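Long-range contacts in beta-lactamase (Serratia marcescens, PDB 5GWA), which probably hydrolyses beta-lactam antibiotics to substituted beta-amino acids, as an extended-spectrum class A enzyme, and is held here as its covalent avibactam complex: residues M45-K50 with S109-N114; I193-G198 with V212-G217. All blocks are in the same frame, centred on the assembly; numbering follows the deposited sequence.

Contacts 1 and 2 build adjoining walls of one active site, their centres about 10 Å apart, and both touch the bound avibactam. Contact 1 (45-50 with 109-114) holds the carbamoylated serine and the carboxamide end of the inhibitor and reaches its sulfate through Ser-111; contact 2 (193-198 with 212-217) lies against that sulfate from the KTG side. The two are joined directly: Ser-111 OG is 2.7 Å from Lys-215 NZ, a probable hydrogen bond between the SDN loop and the KTG strand, and Ser-109 O takes a probable backbone hydrogen bond from Thr-196 N at 3.1 Å. Packing adds to this where Ser-47 CB lies 3.3 Å from Thr-216 O.

Contact 1 of 2, residues M45-K50 with S109-N114; sequences MQSTYK and SHSDNN. With NXL ((2S,5R)-1-formyl-5-[(sulfooxy)amino]piperidine-2-carboxamide), chain B.
Lys-50 and Asn-113 meet at NZ and OD1, 2.7 Å apart, in a hydrogen bond that joins the SxxK motif (Ser-47 to Lys-50) to the SDN motif (Ser-111 to Asn-113) of a class A beta-lactamase. The lysine chain runs extended beyond CG and crosses the asparagine at about a right angle; NZ is tilted 28° from the plane of the Asn-113 carbonyl. The same NZ donates to Ser-111 OG at 3.1 Å and to Ser-47 OG at 3.2 Å, with a weak, longer bond to the backbone O of Asp-112. Several oxygens of both segments thus surround one buried nitrogen, a setting that fixes the position of the lysine tip beside the reactive serine.

Ser-47 OG is bonded covalently to CAN of avibactam at 1.4 Å, direct evidence of the carbamoyl (acyl-enzyme) state. The carbonyl oxygen of the adduct, OAC, receives a weak hydrogen bond from Ser-47 N, consistent with an oxyanion-hole position. On the second segment, Ser-111 OG gives a hydrogen bond to OAG of the sulfate and also meets Lys-215. The amide of Asn-113 serves two sides: while OD1 faces the lysine, ND2 donates a hydrogen bond to the carboxamide O of the inhibitor, 2.9 Å long and nearly straight (N-H...O 163°), and is also hydrogen-bonded to Thr-83 OG1.

Asp-112 caps the start of helix 113-123 through Gly-115 N, and Lys-50 belongs to helix 49-63; Asn-113 also touches helix 147-151, while Thr-48 packs on strand 227-237.

Contact 2 of 2, residues I193-G198 with V212-G217; sequences IETTTG and VAHKTG. With NA (sodium ion), chain N; NA (sodium ion), chain T; NXL ((2S,5R)-1-formyl-5-[(sulfooxy)amino]piperidine-2-carboxamide), chain B; SO4 (sulfate ion), chain D.
Thr-197 and Thr-216 face each other through their hydroxyls where the loop after helix 182-193 passes alongside strand 212-218, an edge strand of the antiparallel sheet that carries the KTG motif (Lys-215 to Gly-217) of class A beta-lactamases. Among the polar contacts, the two OG1 atoms share a hydrogen bond of 2.6 Å. Each OG1 sits between its own backbone N and carbonyl carbon (chi1 63° and 50°), which brings the hydroxyls together and leaves the methyl groups to diverge. A water links the pair of segments as well, accepting from Lys-215 NZ and hydrogen-bonded to Thr-197 OG1. Lys-215 NZ also donates to Thr-216 O, its chain being bent at chi2 and chi4. These groups lie beside the inhibitor's sulfate: Lys-215 NZ is 3.3 Å from OAG, a placement that would probably favour the negatively charged sulfate.

Nonpolar contacts involve His-214 and Ala-213. The methyl CG2 of Thr-195 lies over one face of the imidazole, 3.8 Å from its centroid and 24° off the normal, a CH-pi contact displaced toward the rim. Farther along, Ile-193 CG1 packs on Ala-213 CB at 3.7 Å, and Thr-216 CG2 lies against Gly-198 CA, where a positive phi favours glycine.

Metal coordination supplies a third kind of link. Two sodium ions lie in the plane of the imidazole at its edge. The first is bound by His-214 NE2 at 2.9 Å, Thr-197 O and a water, so it bridges the segments; on the other nitrogen, ND1 is hydrogen-bonded to Asp-232. The second is held by the carbonyl oxygens Ile-193 O, at the end of helix 182-193, and Thr-195 O in the loop that follows, each 2.9 Å from the metal.

Contact 1 of 2, residues M45-K50 with S109-N114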
# COMPACT_ATOMS: atom_id res chain seq x y z
N MET A 45 -15.53 -3.06 8.29
CA MET A 45 -15.48 -1.65 7.88
C MET A 45 -14.29 -1.32 6.95
O MET A 45 -14.39 -0.39 6.12
CB MET A 45 -15.44 -0.73 9.10
CG MET A 45 -16.74 -0.67 9.82
SD MET A 45 -16.80 0.59 11.08
CE MET A 45 -15.86 -0.17 12.39
N GLN A 46 -13.15 -2.00 7.17
CA GLN A 46 -11.83 -1.63 6.64
C GLN A 46 -11.66 -0.12 6.77
O GLN A 46 -11.99 0.42 7.84
CB GLN A 46 -11.69 -2.10 5.22
CG GLN A 46 -11.34 -3.56 5.09
CD GLN A 46 -9.93 -3.86 5.54
OE1 GLN A 46 -9.16 -2.97 5.90
NE2 GLN A 46 -9.58 -5.17 5.56
N SER A 47 -11.28 0.57 5.71
CA SER A 47 -10.84 1.96 5.86
C SER A 47 -11.98 2.93 6.16
O SER A 47 -11.70 4.07 6.54
CB SER A 47 -10.11 2.49 4.63
OG SER A 47 -8.81 1.92 4.46
N THR A 48 -13.25 2.49 6.09
CA THR A 48 -14.34 3.39 6.39
C THR A 48 -14.31 3.85 7.84
O THR A 48 -14.74 4.95 8.12
CB THR A 48 -15.74 2.82 6.06
OG1 THR A 48 -16.00 1.69 6.88
CG2 THR A 48 -15.82 2.45 4.56
N TYR A 49 -13.64 3.11 8.71
CA TYR A 49 -13.56 3.54 10.10
C TYR A 49 -12.65 4.69 10.35
O TYR A 49 -12.62 5.23 11.48
CB TYR A 49 -13.34 2.37 11.04
CG TYR A 49 -11.91 1.92 11.28
CD1 TYR A 49 -10.91 2.11 10.32
CD2 TYR A 49 -11.59 1.16 12.41
CE1 TYR A 49 -9.62 1.63 10.53
CE2 TYR A 49 -10.30 0.70 12.64
CZ TYR A 49 -9.32 0.90 11.67
OH TYR A 49 -8.03 0.40 11.86
N LYS A 50 -11.96 5.16 9.33
CA LYS A 50 -11.13 6.36 9.46
C LYS A 50 -12.03 7.60 9.60
O LYS A 50 -11.58 8.65 10.07
CB LYS A 50 -10.17 6.50 8.29
CG LYS A 50 -9.11 5.39 8.29
CD LYS A 50 -8.39 5.29 6.95
CE LYS A 50 -7.48 4.08 6.94
NZ LYS A 50 -6.69 3.99 5.69
N SER A 109 -8.90 11.59 2.99
CA SER A 109 -9.12 11.79 1.53
C SER A 109 -8.34 10.77 0.72
O SER A 109 -8.80 10.37 -0.37
CB SER A 109 -8.74 13.20 1.08
OG SER A 109 -9.45 14.12 1.91
N HIS A 110 -7.17 10.36 1.19
CA HIS A 110 -6.33 9.42 0.47
C HIS A 110 -6.17 8.09 1.20
O HIS A 110 -5.45 7.24 0.74
CB HIS A 110 -4.96 10.03 0.20
CG HIS A 110 -4.99 11.08 -0.84
ND1 HIS A 110 -5.36 12.39 -0.63
CD2 HIS A 110 -4.71 10.97 -2.16
CE1 HIS A 110 -5.32 13.04 -1.79
NE2 HIS A 110 -4.93 12.20 -2.72
N SER A 111 -6.93 7.91 2.28
CA SER A 111 -6.95 6.65 3.03
C SER A 111 -5.59 6.15 3.47
O SER A 111 -5.36 4.95 3.55
CB SER A 111 -7.68 5.58 2.24
OG SER A 111 -8.37 4.70 3.14
N ASP A 112 -4.67 7.04 3.82
CA ASP A 112 -3.39 6.58 4.33
C ASP A 112 -3.49 5.69 5.55
O ASP A 112 -4.16 6.04 6.55
CB ASP A 112 -2.52 7.79 4.67
CG ASP A 112 -1.08 7.42 4.78
OD1 ASP A 112 -0.68 6.91 5.81
OD2 ASP A 112 -0.34 7.66 3.82
N ASN A 113 -2.83 4.54 5.53
CA ASN A 113 -2.89 3.63 6.69
C ASN A 113 -1.95 4.04 7.81
O ASN A 113 -2.26 3.79 8.98
CB ASN A 113 -2.61 2.20 6.25
CG ASN A 113 -3.81 1.54 5.59
OD1 ASN A 113 -4.94 1.93 5.81
ND2 ASN A 113 -3.55 0.49 4.83
N ASN A 114 -0.79 4.61 7.48
CA ASN A 114 0.13 5.08 8.52
C ASN A 114 -0.46 6.27 9.26
O ASN A 114 -0.38 6.34 10.49
CB ASN A 114 1.48 5.41 7.92
CG ASN A 114 2.28 4.18 7.58
OD1 ASN A 114 2.35 3.22 8.36
ND2 ASN A 114 2.84 4.17 6.39
OAC NXL B . -9.78 0.10 3.48
CAN NXL B . -8.78 0.81 3.58
N NXL B . -7.65 0.54 3.10
CAJ NXL B . -6.62 1.55 2.98
CA NXL B . -7.42 -0.76 2.49
C NXL B . -6.43 -1.63 3.19
O NXL B . -5.76 -1.21 4.11
NAA NXL B . -6.25 -2.83 2.64
CB NXL B . -7.02 -0.57 1.05
CAH NXL B . -5.95 0.49 0.87
CAO NXL B . -6.34 1.81 1.52
NAK NXL B . -7.45 2.56 0.89
OAL NXL B . -8.29 1.86 0.16
SAR NXL B . -9.67 2.49 -0.02
OAD NXL B . -9.58 3.15 -1.29
OAE NXL B . -10.77 1.60 -0.18
OAG NXL B . -9.96 3.22 1.41

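Contact 2 of 2, residues I193-G198 with V212-G217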
# COMPACT_ATOMS: atom_id res chain seq x y z
N ILE A 193 -15.35 15.49 0.92
CA ILE A 193 -15.61 15.84 -0.47
C ILE A 193 -14.39 15.75 -1.35
O ILE A 193 -14.45 15.31 -2.51
CB ILE A 193 -16.27 17.24 -0.58
CG1 ILE A 193 -17.60 17.26 0.19
CG2 ILE A 193 -16.50 17.60 -2.02
CD1 ILE A 193 -18.14 18.67 0.44
N GLU A 194 -13.23 16.08 -0.75
CA GLU A 194 -11.94 16.02 -1.40
C GLU A 194 -11.42 14.60 -1.57
O GLU A 194 -10.38 14.40 -2.18
CB GLU A 194 -10.94 16.87 -0.61
CG GLU A 194 -11.14 18.38 -0.80
CD GLU A 194 -10.39 19.27 0.17
OE1 GLU A 194 -9.58 18.79 1.00
OE2 GLU A 194 -10.59 20.52 0.08
N THR A 195 -12.08 13.62 -0.97
CA THR A 195 -11.68 12.23 -1.17
C THR A 195 -11.46 11.90 -2.64
O THR A 195 -12.31 12.22 -3.50
CB THR A 195 -12.73 11.31 -0.53
OG1 THR A 195 -12.67 11.50 0.89
CG2 THR A 195 -12.54 9.82 -0.86
N THR A 196 -10.34 11.23 -2.95
CA THR A 196 -10.02 10.87 -4.31
C THR A 196 -10.23 9.38 -4.57
O THR A 196 -10.19 8.94 -5.73
CB THR A 196 -8.58 11.22 -4.69
OG1 THR A 196 -7.67 10.62 -3.78
CG2 THR A 196 -8.40 12.72 -4.62
N THR A 197 -10.33 8.59 -3.51
CA THR A 197 -10.48 7.13 -3.64
C THR A 197 -11.88 6.78 -4.07
O THR A 197 -12.80 7.55 -3.98
CB THR A 197 -10.12 6.42 -2.33
OG1 THR A 197 -11.03 6.82 -1.29
CG2 THR A 197 -8.71 6.79 -1.91
N GLY A 198 -12.02 5.58 -4.61
CA GLY A 198 -13.34 5.08 -4.95
C GLY A 198 -14.18 5.87 -5.88
O GLY A 198 -15.37 5.97 -5.73
N VAL A 212 -20.28 14.49 -3.30
CA VAL A 212 -20.27 13.23 -2.54
C VAL A 212 -19.14 13.29 -1.52
O VAL A 212 -17.95 13.39 -1.88
CB VAL A 212 -20.08 12.02 -3.45
CG1 VAL A 212 -20.08 10.74 -2.61
CG2 VAL A 212 -21.16 11.97 -4.51
N ALA A 213 -19.54 13.48 -0.27
CA ALA A 213 -18.62 13.50 0.87
C ALA A 213 -18.53 12.08 1.36
O ALA A 213 -19.51 11.57 1.90
CB ALA A 213 -19.20 14.39 1.97
N HIS A 214 -17.39 11.44 1.18
CA HIS A 214 -17.35 10.00 1.42
C HIS A 214 -16.03 9.45 1.87
O HIS A 214 -15.01 10.10 1.81
CB HIS A 214 -17.85 9.25 0.18
CG HIS A 214 -16.90 9.24 -0.96
ND1 HIS A 214 -16.30 8.09 -1.41
CD2 HIS A 214 -16.44 10.23 -1.76
CE1 HIS A 214 -15.53 8.36 -2.44
NE2 HIS A 214 -15.57 9.66 -2.65
N LYS A 215 -16.09 8.20 2.34
CA LYS A 215 -14.89 7.46 2.74
C LYS A 215 -15.05 6.00 2.32
O LYS A 215 -16.07 5.37 2.56
CB LYS A 215 -14.71 7.51 4.27
CG LYS A 215 -13.49 6.74 4.76
CD LYS A 215 -12.19 7.50 4.47
CE LYS A 215 -10.94 6.64 4.48
NZ LYS A 215 -10.87 5.82 3.25
N THR A 216 -14.05 5.50 1.63
CA THR A 216 -14.10 4.16 1.04
C THR A 216 -13.42 3.15 1.98
O THR A 216 -12.72 3.50 2.95
CB THR A 216 -13.33 4.18 -0.30
OG1 THR A 216 -12.06 4.78 -0.07
CG2 THR A 216 -14.07 4.98 -1.31
N GLY A 217 -13.56 1.86 1.67
CA GLY A 217 -12.71 0.84 2.30
C GLY A 217 -12.64 -0.38 1.41
O GLY A 217 -13.62 -0.66 0.69
NA NA N . -13.82 10.01 -4.91
NA NA T . -15.15 12.69 -3.41
OAC NXL B . -9.78 0.10 3.48
CAN NXL B . -8.78 0.81 3.58
N NXL B . -7.65 0.54 3.10
CAJ NXL B . -6.62 1.55 2.98
CA NXL B . -7.42 -0.76 2.49
C NXL B . -6.43 -1.63 3.19
O NXL B . -5.76 -1.21 4.11
NAA NXL B . -6.25 -2.83 2.64
CB NXL B . -7.02 -0.57 1.05
CAH NXL B . -5.95 0.49 0.87
CAO NXL B . -6.34 1.81 1.52
NAK NXL B . -7.45 2.56 0.89
OAL NXL B . -8.29 1.86 0.16
SAR NXL B . -9.67 2.49 -0.02
OAD NXL B . -9.58 3.15 -1.29
OAE NXL B . -10.77 1.60 -0.18
OAG NXL B . -9.96 3.22 1.41
S SO4 D . -10.84 2.52 -6.02
O1 SO4 D . -12.31 2.48 -5.85
O2 SO4 D . -10.26 3.30 -4.93
O3 SO4 D . -10.39 1.11 -5.97
O4 SO4 D . -10.46 3.06 -7.36
O HOH W 1 -11.20 7.64 1.30
O HOH W 2 -13.17 11.63 -6.95